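Uncharacterized protein TP-0789 domain-containing protein (Desulfovibrio piger ATCC 29098, PDB 4Z48) is of unknown function but has a LolA-like fold, which suggests that it binds lipid or another hydrophobic ligand in the cell envelope. Local coordinates at residues W93-L96 and L101-R104; M34-G39 and L43-K48; R18-D23 and D128-Y133; A71-T76 and S113-D118. All coordinates share one frame; numbering follows the deposited sequence.

Contact 1 (W93-L96 and L101-R104); sequences WVYL and LVRR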
loop_
_atom_site.group_PDB
_atom_site.type_symbol
_atom_site.label_atom_id
_atom_site.label_comp_id
_atom_site.label_asym_id
_atom_site.label_seq_id
_atom_site.Cartn_x
_atom_site.Cartn_y
_atom_site.Cartn_z
ATOM N N TRP A 93 2.252 4.972 -13.841
ATOM C CA TRP A 93 2.651 4.420 -15.129
ATOM C C TRP A 93 3.349 3.067 -14.965
ATOM O O TRP A 93 4.006 2.802 -13.956
ATOM C CB TRP A 93 3.602 5.365 -15.853
ATOM C CG TRP A 93 3.065 6.736 -16.137
ATOM C CD1 TRP A 93 2.476 7.161 -17.288
ATOM C CD2 TRP A 93 3.222 7.894 -15.312
ATOM N NE1 TRP A 93 2.228 8.514 -17.223
ATOM C CE2 TRP A 93 2.690 8.993 -16.028
ATOM C CE3 TRP A 93 3.775 8.115 -14.035
ATOM C CZ2 TRP A 93 2.705 10.295 -15.516
ATOM C CZ3 TRP A 93 3.793 9.401 -13.533
ATOM C CH2 TRP A 93 3.249 10.473 -14.260
ATOM N N VAL A 94 3.224 2.235 -15.978
ATOM C CA VAL A 94 3.906 0.937 -16.012
ATOM C C VAL A 94 4.685 0.834 -17.317
ATOM O O VAL A 94 4.125 1.146 -18.371
ATOM C CB VAL A 94 2.942 -0.293 -15.823
ATOM C CG1 VAL A 94 1.815 -0.321 -16.864
ATOM C CG2 VAL A 94 3.713 -1.625 -15.817
ATOM N N TYR A 95 5.978 0.430 -17.235
ATOM C CA TYR A 95 6.800 0.045 -18.385
ATOM C C TYR A 95 6.683 -1.490 -18.513
ATOM O O TYR A 95 6.997 -2.208 -17.558
ATOM C CB TYR A 95 8.259 0.505 -18.246
ATOM C CG TYR A 95 9.138 -0.071 -19.330
ATOM C CD1 TYR A 95 9.231 0.539 -20.579
ATOM C CD2 TYR A 95 9.824 -1.270 -19.134
ATOM C CE1 TYR A 95 9.976 -0.031 -21.609
ATOM C CE2 TYR A 95 10.586 -1.840 -20.154
ATOM C CZ TYR A 95 10.676 -1.204 -21.381
ATOM O OH TYR A 95 11.430 -1.755 -22.383
ATOM N N LEU A 96 6.188 -1.970 -19.658
ATOM C CA LEU A 96 5.993 -3.398 -19.959
ATOM C C LEU A 96 7.125 -3.884 -20.881
ATOM O O LEU A 96 7.209 -3.409 -22.013
ATOM C CB LEU A 96 4.617 -3.638 -20.603
ATOM C CG LEU A 96 3.404 -3.254 -19.725
ATOM C CD1 LEU A 96 2.136 -3.112 -20.585
ATOM C CD2 LEU A 96 3.179 -4.256 -18.614
ATOM N N LEU A 101 6.896 -0.695 -24.036
ATOM C CA LEU A 101 5.914 0.389 -23.931
ATOM C C LEU A 101 5.726 0.854 -22.537
ATOM O O LEU A 101 5.783 0.044 -21.624
ATOM C CB LEU A 101 4.522 -0.092 -24.395
ATOM C CG LEU A 101 4.201 -0.100 -25.872
ATOM C CD1 LEU A 101 2.837 -0.712 -26.085
ATOM C CD2 LEU A 101 4.202 1.325 -26.456
ATOM N N VAL A 102 5.331 2.124 -22.398
ATOM C CA VAL A 102 4.920 2.762 -21.151
ATOM C C VAL A 102 3.400 3.017 -21.292
ATOM O O VAL A 102 2.973 3.522 -22.328
ATOM C CB VAL A 102 5.732 4.066 -20.845
ATOM C CG1 VAL A 102 5.200 4.792 -19.602
ATOM C CG2 VAL A 102 7.231 3.770 -20.698
ATOM N N ARG A 103 2.595 2.631 -20.279
ATOM C CA ARG A 103 1.141 2.832 -20.260
ATOM C C ARG A 103 0.766 3.513 -18.942
ATOM O O ARG A 103 1.270 3.104 -17.909
ATOM C CB ARG A 103 0.397 1.481 -20.396
ATOM C CG ARG A 103 -1.136 1.591 -20.294
ATOM C CD ARG A 103 -1.890 0.270 -20.438
ATOM N NE ARG A 103 -1.775 -0.632 -19.278
ATOM C CZ ARG A 103 -2.492 -0.550 -18.151
ATOM N NH1 ARG A 103 -3.336 0.469 -17.959
ATOM N NH2 ARG A 103 -2.340 -1.455 -17.195
ATOM N N ARG A 104 -0.108 4.516 -18.995
ATOM C CA ARG A 104 -0.619 5.213 -17.823
ATOM C C ARG A 104 -1.706 4.338 -17.222
ATOM O O ARG A 104 -2.514 3.771 -17.969
ATOM C CB ARG A 104 -1.201 6.598 -18.234
ATOM C CG ARG A 104 -1.867 7.283 -17.051
ATOM C CD ARG A 104 -2.527 8.598 -17.408
ATOM N NE ARG A 104 -1.554 9.681 -17.584
ATOM C CZ ARG A 104 -1.019 10.403 -16.601
ATOM N NH1 ARG A 104 -1.307 10.130 -15.329
ATOM N NH2 ARG A 104 -0.170 11.379 -16.877
#
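With CG of W93 set beside its own backbone N (chi1 -59°), the indole and the R104 chain run side by side in the same direction. A bend at chi3 of R104 (-76°) then brings the guanidinium beside NE1, CE2 and CZ2 of the indole. NH2 of R104 comes to 3.4 Å from CZ2 of W93, and NE1 of W93 lies over one face of the guanidinium, displaced toward its rim. The two planes stand 56° apart, so this is an oblique approach and not a flat stack. R104 is held in place by a salt bridge from NH1 to D91, while W93 also meets W81 and H241 edge-to-face.

V102 lies on the same face of the strand pair. Its CG2 touches the edge of the Y95 ring at CD1, 3.8 Å away, and its CG1 packs on CB of W93. Between the strands, V94 and R103 exchange two backbone hydrogen bonds of 2.9 Å (V94 N to R103 O and R103 N to V94 O). L96 N gives a straight 2.8 Å bond to L101 O, whereas the return bond from L101 N is weak. W93–R104 and Y95–V102 are non-hydrogen-bonded pairs alternating with these, the regular pattern of an antiparallel beta hairpin, here formed by strands 91-96 and 101-104, the latter an outermost strand of the LolA-like beta fold.

Contact 2 (M34-G39 and L43-K48); sequences MSINRG and LTRSFK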
loop_
_atom_site.group_PDB
_atom_site.type_symbol
_atom_site.label_atom_id
_atom_site.label_comp_id
_atom_site.label_asym_id
_atom_site.label_seq_id
_atom_site.Cartn_x
_atom_site.Cartn_y
_atom_site.Cartn_z
HETATM N N MSE A 34 7.113 -11.881 -3.712
HETATM C CA MSE A 34 5.669 -12.055 -3.667
HETATM C C MSE A 34 5.330 -13.430 -4.218
HETATM O O MSE A 34 5.873 -13.840 -5.242
HETATM C CB MSE A 34 5.014 -10.910 -4.469
HETATM C CG MSE A 34 3.636 -11.172 -4.993
HETATM SE SE MSE A 34 3.223 -9.686 -6.248
HETATM C CE MSE A 34 2.839 -8.397 -5.066
ATOM N N SER A 35 4.482 -14.155 -3.506
ATOM C CA SER A 35 4.009 -15.469 -3.918
ATOM C C SER A 35 2.459 -15.421 -3.983
ATOM O O SER A 35 1.791 -15.134 -2.989
ATOM C CB SER A 35 4.537 -16.538 -2.953
ATOM O OG SER A 35 4.002 -17.813 -3.260
ATOM N N ILE A 36 1.912 -15.645 -5.175
ATOM C CA ILE A 36 0.484 -15.621 -5.456
ATOM C C ILE A 36 -0.028 -17.046 -5.618
ATOM O O ILE A 36 0.419 -17.766 -6.539
ATOM C CB ILE A 36 0.225 -14.783 -6.747
ATOM C CG1 ILE A 36 0.959 -13.419 -6.701
ATOM C CG2 ILE A 36 -1.287 -14.580 -6.934
ATOM C CD1 ILE A 36 1.189 -12.757 -8.053
ATOM N N ASN A 37 -1.004 -17.439 -4.775
ATOM C CA ASN A 37 -1.560 -18.796 -4.824
ATOM C C ASN A 37 -3.001 -18.796 -5.295
ATOM O O ASN A 37 -3.858 -18.212 -4.660
ATOM C CB ASN A 37 -1.441 -19.480 -3.460
ATOM C CG ASN A 37 -1.684 -20.981 -3.463
ATOM O OD1 ASN A 37 -2.764 -21.481 -3.825
ATOM N ND2 ASN A 37 -0.703 -21.727 -2.969
ATOM N N ARG A 38 -3.268 -19.518 -6.364
ATOM C CA ARG A 38 -4.610 -19.617 -6.931
ATOM C C ARG A 38 -4.884 -21.074 -7.334
ATOM O O ARG A 38 -4.373 -21.522 -8.350
ATOM C CB ARG A 38 -4.731 -18.654 -8.138
ATOM C CG ARG A 38 -6.106 -18.640 -8.807
ATOM C CD ARG A 38 -6.129 -17.771 -10.071
ATOM N NE ARG A 38 -5.991 -16.334 -9.796
ATOM C CZ ARG A 38 -6.904 -15.593 -9.168
ATOM N NH1 ARG A 38 -8.033 -16.143 -8.733
ATOM N NH2 ARG A 38 -6.686 -14.304 -8.952
ATOM N N GLY A 39 -5.651 -21.789 -6.513
ATOM C CA GLY A 39 -6.001 -23.194 -6.741
ATOM C C GLY A 39 -4.825 -24.156 -6.759
ATOM O O GLY A 39 -4.829 -25.123 -7.522
ATOM N N LEU A 43 2.303 -18.230 -8.682
ATOM C CA LEU A 43 3.044 -17.233 -9.456
ATOM C C LEU A 43 3.957 -16.544 -8.481
ATOM O O LEU A 43 3.550 -16.287 -7.339
ATOM C CB LEU A 43 2.132 -16.168 -10.102
ATOM C CG LEU A 43 1.297 -16.504 -11.310
ATOM C CD1 LEU A 43 0.413 -15.290 -11.648
ATOM C CD2 LEU A 43 2.204 -16.846 -12.517
ATOM N N THR A 44 5.123 -16.170 -8.916
ATOM C CA THR A 44 6.064 -15.504 -8.018
ATOM C C THR A 44 6.630 -14.293 -8.712
ATOM O O THR A 44 6.650 -14.229 -9.936
ATOM C CB THR A 44 7.192 -16.486 -7.492
ATOM O OG1 THR A 44 8.252 -16.632 -8.428
ATOM C CG2 THR A 44 6.664 -17.838 -7.102
ATOM N N ARG A 45 6.986 -13.295 -7.936
ATOM C CA ARG A 45 7.601 -12.063 -8.395
ATOM C C ARG A 45 8.635 -11.619 -7.393
ATOM O O ARG A 45 8.407 -11.774 -6.197
ATOM C CB ARG A 45 6.570 -10.939 -8.569
ATOM C CG ARG A 45 5.722 -11.020 -9.829
ATOM C CD ARG A 45 4.442 -11.810 -9.611
ATOM N NE ARG A 45 3.587 -11.735 -10.790
ATOM C CZ ARG A 45 3.672 -12.542 -11.835
ATOM N NH1 ARG A 45 4.573 -13.521 -11.854
ATOM N NH2 ARG A 45 2.853 -12.387 -12.866
ATOM N N SER A 46 9.756 -11.086 -7.874
ATOM C CA SER A 46 10.813 -10.480 -7.054
ATOM C C SER A 46 10.901 -9.052 -7.500
ATOM O O SER A 46 10.921 -8.818 -8.714
ATOM C CB SER A 46 12.161 -11.182 -7.246
ATOM O OG SER A 46 12.235 -12.421 -6.566
ATOM N N PHE A 47 10.970 -8.101 -6.576
ATOM C CA PHE A 47 11.077 -6.694 -6.959
ATOM C C PHE A 47 11.840 -5.838 -5.941
ATOM O O PHE A 47 12.036 -6.234 -4.808
ATOM C CB PHE A 47 9.697 -6.065 -7.231
ATOM C CG PHE A 47 8.671 -6.126 -6.121
ATOM C CD1 PHE A 47 7.852 -7.244 -5.965
ATOM C CD2 PHE A 47 8.495 -5.054 -5.255
ATOM C CE1 PHE A 47 6.894 -7.298 -4.948
ATOM C CE2 PHE A 47 7.505 -5.086 -4.265
ATOM C CZ PHE A 47 6.688 -6.196 -4.138
ATOM N N LYS A 48 12.319 -4.683 -6.391
ATOM C CA LYS A 48 12.936 -3.669 -5.541
ATOM C C LYS A 48 12.032 -2.441 -5.584
ATOM O O LYS A 48 11.452 -2.134 -6.633
ATOM C CB LYS A 48 14.372 -3.319 -5.976
ATOM C CG LYS A 48 15.400 -4.428 -5.752
ATOM C CD LYS A 48 16.699 -4.129 -6.481
ATOM C CE LYS A 48 17.757 -5.155 -6.134
ATOM N NZ LYS A 48 17.534 -6.457 -6.817
#
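CD1 of I36 approaches the guanidinium of R45 obliquely, and within R45's own strand CD1 of L43 lies over one face of the group, 3.9 Å above the plane and displaced toward the rim. In the plane of the guanidinium, NH1 of R45 gives a 2.9 Å hydrogen bond to T44 O, although NH1 stands above the T44 carbonyl plane, 48° out of it. The ring of F47 receives CB of M34, a selenomethionine, at its edge, 4.1 Å from CE1.

R45 reaches this position because its chain folds at chi2 (90°), carrying CD toward the side chains of strand 27-38. There CD lies 3.7 Å from CD1 of I36 and 4.2 Å from SE of M34, so the aliphatic part of the arginine packs against both I36 and M34 while its polar end turns to oxygen acceptors. NE bonds to the carbonyl O of M115, and together with the NH1 bond this fixes the rotation of the guanidinium. F67, from strand 60-69, also touches R45 and meets the F47 ring.

The backbone keeps M34 and R45 in register through two hydrogen bonds, M34 N to R45 O being nearly straight at 175°. A second pair joins I36 and L43, with I36 N 2.8 Å from L43 O. S35 and T44 form the intervening non-hydrogen-bonded pair, with their side chains on the other face from M34, I36, L43 and R45. Such alternation belongs to an antiparallel beta hairpin, formed here by strands 27-38 and 41-54 of the LolA-like beta fold.

Contact 3 (R18-D23 and D128-Y133); sequences RMDQVD and DDVDEY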
loop_
_atom_site.group_PDB
_atom_site.type_symbol
_atom_site.label_atom_id
_atom_site.label_comp_id
_atom_site.label_asym_id
_atom_site.label_seq_id
_atom_site.Cartn_x
_atom_site.Cartn_y
_atom_site.Cartn_z
ATOM N N ARG A 18 -1.984 10.264 13.949
ATOM C CA ARG A 18 -0.868 9.659 14.706
ATOM C C ARG A 18 -0.207 8.544 13.892
ATOM O O ARG A 18 1.027 8.453 13.850
ATOM C CB ARG A 18 -1.337 9.105 16.065
ATOM C CG ARG A 18 -1.689 10.173 17.095
ATOM C CD ARG A 18 -1.558 9.642 18.512
ATOM N NE ARG A 18 -2.609 8.687 18.872
ATOM C CZ ARG A 18 -2.407 7.551 19.543
ATOM N NH1 ARG A 18 -1.181 7.207 19.932
ATOM N NH2 ARG A 18 -3.430 6.755 19.833
HETATM N N MSE A 19 -1.027 7.707 13.223
HETATM C CA MSE A 19 -0.560 6.629 12.362
HETATM C C MSE A 19 0.291 7.167 11.215
HETATM O O MSE A 19 1.261 6.534 10.816
HETATM C CB MSE A 19 -1.757 5.852 11.791
HETATM C CG MSE A 19 -2.520 5.066 12.837
HETATM SE SE MSE A 19 -4.114 4.255 12.044
HETATM C CE MSE A 19 -3.319 2.952 10.774
ATOM N N ASP A 20 -0.116 8.311 10.649
ATOM C CA ASP A 20 0.555 8.959 9.524
ATOM C C ASP A 20 1.916 9.564 9.984
ATOM O O ASP A 20 2.788 9.794 9.145
ATOM C CB ASP A 20 -0.371 10.030 8.899
ATOM C CG ASP A 20 0.114 10.670 7.605
ATOM O OD1 ASP A 20 0.687 9.948 6.759
ATOM O OD2 ASP A 20 -0.062 11.904 7.449
ATOM N N GLN A 21 2.108 9.761 11.295
ATOM C CA GLN A 21 3.366 10.298 11.840
ATOM C C GLN A 21 4.447 9.218 12.060
ATOM O O GLN A 21 5.594 9.584 12.320
ATOM C CB GLN A 21 3.126 11.071 13.139
ATOM C CG GLN A 21 2.692 12.525 12.874
ATOM C CD GLN A 21 1.761 13.094 13.925
ATOM O OE1 GLN A 21 1.684 12.627 15.077
ATOM N NE2 GLN A 21 1.043 14.147 13.551
ATOM N N VAL A 22 4.106 7.914 11.939
ATOM C CA VAL A 22 5.072 6.804 12.156
ATOM C C VAL A 22 6.262 6.897 11.165
ATOM O O VAL A 22 7.422 6.824 11.586
ATOM C CB VAL A 22 4.383 5.412 12.101
ATOM C CG1 VAL A 22 5.411 4.270 12.150
ATOM C CG2 VAL A 22 3.356 5.272 13.234
ATOM N N ASP A 23 5.980 7.105 9.887
ATOM C CA ASP A 23 7.029 7.175 8.867
ATOM C C ASP A 23 7.690 8.573 8.841
ATOM O O ASP A 23 7.200 9.482 8.170
ATOM C CB ASP A 23 6.484 6.782 7.478
ATOM C CG ASP A 23 7.558 6.744 6.391
ATOM O OD1 ASP A 23 8.758 6.758 6.742
ATOM O OD2 ASP A 23 7.188 6.726 5.176
ATOM N N ASP A 128 -1.796 5.855 3.898
ATOM C CA ASP A 128 -2.203 6.720 4.996
ATOM C C ASP A 128 -2.482 8.185 4.567
ATOM O O ASP A 128 -2.026 9.120 5.234
ATOM C CB ASP A 128 -1.148 6.651 6.120
ATOM C CG ASP A 128 -1.109 5.305 6.833
ATOM O OD1 ASP A 128 -2.024 5.035 7.654
ATOM O OD2 ASP A 128 -0.171 4.516 6.563
ATOM N N ASP A 129 -3.280 8.377 3.496
ATOM C CA ASP A 129 -3.703 9.702 3.018
ATOM C C ASP A 129 -4.934 10.103 3.847
ATOM O O ASP A 129 -6.071 9.909 3.415
ATOM C CB ASP A 129 -3.988 9.662 1.507
ATOM C CG ASP A 129 -3.812 10.994 0.796
ATOM O OD1 ASP A 129 -4.399 11.997 1.257
ATOM O OD2 ASP A 129 -3.123 11.022 -0.251
ATOM N N VAL A 130 -4.678 10.590 5.090
ATOM C CA VAL A 130 -5.626 10.894 6.168
ATOM C C VAL A 130 -6.882 11.665 5.683
ATOM O O VAL A 130 -8.005 11.302 6.070
ATOM C CB VAL A 130 -4.942 11.624 7.364
ATOM C CG1 VAL A 130 -5.954 12.161 8.358
ATOM C CG2 VAL A 130 -3.966 10.696 8.087
ATOM N N ASP A 131 -6.701 12.692 4.843
ATOM C CA ASP A 131 -7.834 13.529 4.438
ATOM C C ASP A 131 -8.628 12.966 3.232
ATOM O O ASP A 131 -9.533 13.636 2.725
ATOM C CB ASP A 131 -7.368 14.974 4.190
ATOM C CG ASP A 131 -6.898 15.689 5.457
ATOM O OD1 ASP A 131 -7.631 15.656 6.478
ATOM O OD2 ASP A 131 -5.812 16.303 5.422
ATOM N N GLU A 132 -8.387 11.721 2.848
ATOM C CA GLU A 132 -9.194 11.132 1.787
ATOM C C GLU A 132 -10.375 10.341 2.387
ATOM O O GLU A 132 -11.264 9.911 1.643
ATOM C CB GLU A 132 -8.352 10.262 0.846
ATOM C CG GLU A 132 -7.409 11.058 -0.040
ATOM C CD GLU A 132 -6.892 10.334 -1.265
ATOM O OE1 GLU A 132 -6.512 9.146 -1.148
ATOM O OE2 GLU A 132 -6.813 10.979 -2.336
ATOM N N TYR A 133 -10.434 10.246 3.737
ATOM C CA TYR A 133 -11.428 9.430 4.440
ATOM C C TYR A 133 -12.135 10.089 5.616
ATOM O O TYR A 133 -11.631 11.013 6.224
ATOM C CB TYR A 133 -10.720 8.163 5.012
ATOM C CG TYR A 133 -9.893 7.394 4.009
ATOM C CD1 TYR A 133 -8.550 7.701 3.800
ATOM C CD2 TYR A 133 -10.448 6.355 3.271
ATOM C CE1 TYR A 133 -7.780 6.997 2.868
ATOM C CE2 TYR A 133 -9.689 5.639 2.345
ATOM C CZ TYR A 133 -8.363 5.981 2.128
ATOM O OH TYR A 133 -7.611 5.288 1.206
#
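D20 meets D128 with its carboxylate and V130 with its CB. That CB of D20 lies 3.7 Å from CG2 of V130, where the two side chains meet at a slant. OD1 of D20 comes to 3.2 Å from the backbone O of D128; both atoms are acceptors, so nothing bonds them, and CB of D128 is a further neighbour at 3.8 Å. D20 and D128 pass alongside one another, running opposite ways, with their carboxylate planes 29° apart. Nearby, the terminal methyl CE of the selenomethionine M19 reaches OD1 of D128 at 4.0 Å, brought round by the bend at chi3 (66°).

Outside this shell, R177 forms a salt bridge with OD1 of D128, and R84 makes a long, weak ion pair with OD1 of D20. V130 also rests on Y13 and V17 of helix 8-20, so the loop packs along the same helix that supplies M19 and D20. Within the loop, an inverse gamma turn centred on D129 bends the chain between D128 and V130, both of whose CB atoms point toward the helix segment.

No hydrogen bond crosses between the segments, and OD1 of D20 is 5.5 Å from OD2 of D128. Their like charges probably disfavour a closer approach, and R177, and more weakly R84, may offset that cost, leaving van der Waals packing to join helix and loop.

Contact 4 (A71-T76 and S113-D118); sequences ADVNGT and SFMRSD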
loop_
_atom_site.group_PDB
_atom_site.type_symbol
_atom_site.label_atom_id
_atom_site.label_comp_id
_atom_site.label_asym_id
_atom_site.label_seq_id
_atom_site.Cartn_x
_atom_site.Cartn_y
_atom_site.Cartn_z
ATOM N N ALA A 71 12.032 -14.376 -15.274
ATOM C CA ALA A 71 12.398 -13.863 -16.602
ATOM C C ALA A 71 11.240 -13.148 -17.307
ATOM O O ALA A 71 11.476 -12.108 -17.889
ATOM C CB ALA A 71 12.904 -14.993 -17.468
ATOM N N ASP A 72 10.006 -13.696 -17.267
ATOM C CA ASP A 72 8.873 -13.119 -18.001
ATOM C C ASP A 72 8.454 -11.731 -17.500
ATOM O O ASP A 72 7.883 -10.995 -18.294
ATOM C CB ASP A 72 7.652 -14.039 -18.017
ATOM C CG ASP A 72 7.668 -15.028 -19.195
ATOM O OD1 ASP A 72 7.298 -14.618 -20.325
ATOM O OD2 ASP A 72 8.057 -16.194 -18.984
ATOM N N VAL A 73 8.753 -11.372 -16.240
ATOM C CA VAL A 73 8.380 -10.060 -15.688
ATOM C C VAL A 73 9.627 -9.154 -15.536
ATOM O O VAL A 73 9.495 -7.957 -15.267
ATOM C CB VAL A 73 7.583 -10.164 -14.355
ATOM C CG1 VAL A 73 6.378 -11.095 -14.500
ATOM C CG2 VAL A 73 8.468 -10.552 -13.178
ATOM N N ASN A 74 10.826 -9.724 -15.668
ATOM C CA ASN A 74 12.069 -8.943 -15.558
ATOM C C ASN A 74 11.997 -7.674 -16.400
ATOM O O ASN A 74 11.689 -7.742 -17.598
ATOM C CB ASN A 74 13.290 -9.771 -16.008
ATOM C CG ASN A 74 14.560 -8.956 -16.053
ATOM O OD1 ASN A 74 14.999 -8.487 -17.101
ATOM N ND2 ASN A 74 15.173 -8.765 -14.916
ATOM N N GLY A 75 12.295 -6.536 -15.786
ATOM C CA GLY A 75 12.246 -5.265 -16.516
ATOM C C GLY A 75 10.950 -4.474 -16.347
ATOM O O GLY A 75 10.892 -3.296 -16.733
ATOM N N THR A 76 9.883 -5.102 -15.788
ATOM C CA THR A 76 8.623 -4.365 -15.542
ATOM C C THR A 76 8.927 -3.312 -14.475
ATOM O O THR A 76 9.613 -3.601 -13.503
ATOM C CB THR A 76 7.459 -5.290 -15.109
ATOM O OG1 THR A 76 7.394 -6.403 -15.999
ATOM C CG2 THR A 76 6.082 -4.548 -15.055
ATOM N N SER A 113 -6.064 -5.793 -10.976
ATOM C CA SER A 113 -5.036 -6.561 -10.307
ATOM C C SER A 113 -3.646 -6.001 -10.562
ATOM O O SER A 113 -3.333 -5.616 -11.692
ATOM C CB SER A 113 -5.084 -8.009 -10.779
ATOM O OG SER A 113 -4.099 -8.740 -10.067
ATOM N N PHE A 114 -2.803 -5.998 -9.523
ATOM C CA PHE A 114 -1.407 -5.589 -9.672
ATOM C C PHE A 114 -0.567 -6.844 -9.892
ATOM O O PHE A 114 -0.437 -7.624 -8.973
ATOM C CB PHE A 114 -0.928 -4.789 -8.441
ATOM C CG PHE A 114 0.543 -4.476 -8.365
ATOM C CD1 PHE A 114 1.100 -3.457 -9.140
ATOM C CD2 PHE A 114 1.387 -5.210 -7.525
ATOM C CE1 PHE A 114 2.459 -3.145 -9.034
ATOM C CE2 PHE A 114 2.757 -4.943 -7.474
ATOM C CZ PHE A 114 3.283 -3.908 -8.220
HETATM N N MSE A 115 -0.068 -7.064 -11.125
HETATM C CA MSE A 115 0.852 -8.187 -11.462
HETATM C C MSE A 115 0.271 -9.561 -11.136
HETATM O O MSE A 115 0.993 -10.467 -10.686
HETATM C CB MSE A 115 2.193 -7.986 -10.746
HETATM C CG MSE A 115 2.874 -6.679 -11.128
HETATM SE SE MSE A 115 3.424 -6.754 -12.953
HETATM C CE MSE A 115 4.933 -8.061 -12.678
ATOM N N ARG A 116 -1.052 -9.700 -11.408
ATOM C CA ARG A 116 -1.888 -10.884 -11.218
ATOM C C ARG A 116 -1.995 -11.276 -9.733
ATOM O O ARG A 116 -2.478 -12.374 -9.430
ATOM C CB ARG A 116 -1.402 -12.071 -12.066
ATOM C CG ARG A 116 -1.385 -11.699 -13.555
ATOM C CD ARG A 116 -0.698 -12.731 -14.405
ATOM N NE ARG A 116 -1.408 -13.998 -14.421
ATOM C CZ ARG A 116 -1.013 -15.041 -15.144
ATOM N NH1 ARG A 116 0.077 -14.959 -15.901
ATOM N NH2 ARG A 116 -1.705 -16.168 -15.126
ATOM N N SER A 117 -1.558 -10.378 -8.812
ATOM C CA SER A 117 -1.633 -10.603 -7.367
ATOM C C SER A 117 -3.007 -10.228 -6.805
ATOM O O SER A 117 -3.900 -9.767 -7.532
ATOM C CB SER A 117 -0.542 -9.834 -6.617
ATOM O OG SER A 117 -0.883 -8.462 -6.481
ATOM N N ASP A 118 -3.154 -10.416 -5.476
ATOM C CA ASP A 118 -4.372 -10.066 -4.746
ATOM C C ASP A 118 -4.374 -8.595 -4.365
ATOM O O ASP A 118 -5.379 -8.097 -3.868
ATOM C CB ASP A 118 -4.557 -10.987 -3.558
ATOM C CG ASP A 118 -4.893 -12.373 -4.086
ATOM O OD1 ASP A 118 -6.022 -12.573 -4.487
ATOM O OD2 ASP A 118 -3.957 -13.203 -4.247
#
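The carbonyl O of V73 is gripped twice by T76, through OG1 at 2.7 Å and through the backbone N at 2.9 Å, both donors arriving from the same face of its plane. These bonds close a type II turn over N74 and G75 and fix the rotation of the T76 side chain. With OG1 thus occupied, CG2 stands anti to the backbone N and meets SE of the selenomethionine M115 tip to tip, 4.0 Å apart. The methyl CE of M115 continues to V73, 3.8 Å from its CB, and touches CG1 as well.

M115 sits on a type I' turn from F114 to S117, one of two loop turns packed together beside the strands of this LolA-like beta fold. F114 O is doubly held too, by N and OG of S117, the latter at 2.7 Å. Bends at chi2 (-68°) and chi3 (-72°) curl the M115 chain, whose CG lies over the centre of one face of the F114 ring while its end bridges V73 and T76. The F114 ring also meets that of Y78, and F67 of strand 60-69 touches V73, T76 and M115 alike.

From the N terminus, helix 8-20 supplies the first half of contact 3, whose partner follows more than a hundred residues later and so encloses the other three contacts. Contact 2 closes first, as a hairpin with a short turn between strands 27-38 and 41-54. Segment 71-76 then opens contact 4, and the hairpin of contact 1 forms and closes before segment 113-118 completes it; no two contacts cross. Contact 4 touches both hairpins: G75 and T76 pack on Y95 and V94, while M115 and R116 reach R45, I36 and L43. Contact 3 stands apart, its centre about 28 Å from that of contact 4, joining the helix to the loop before strand 133-143.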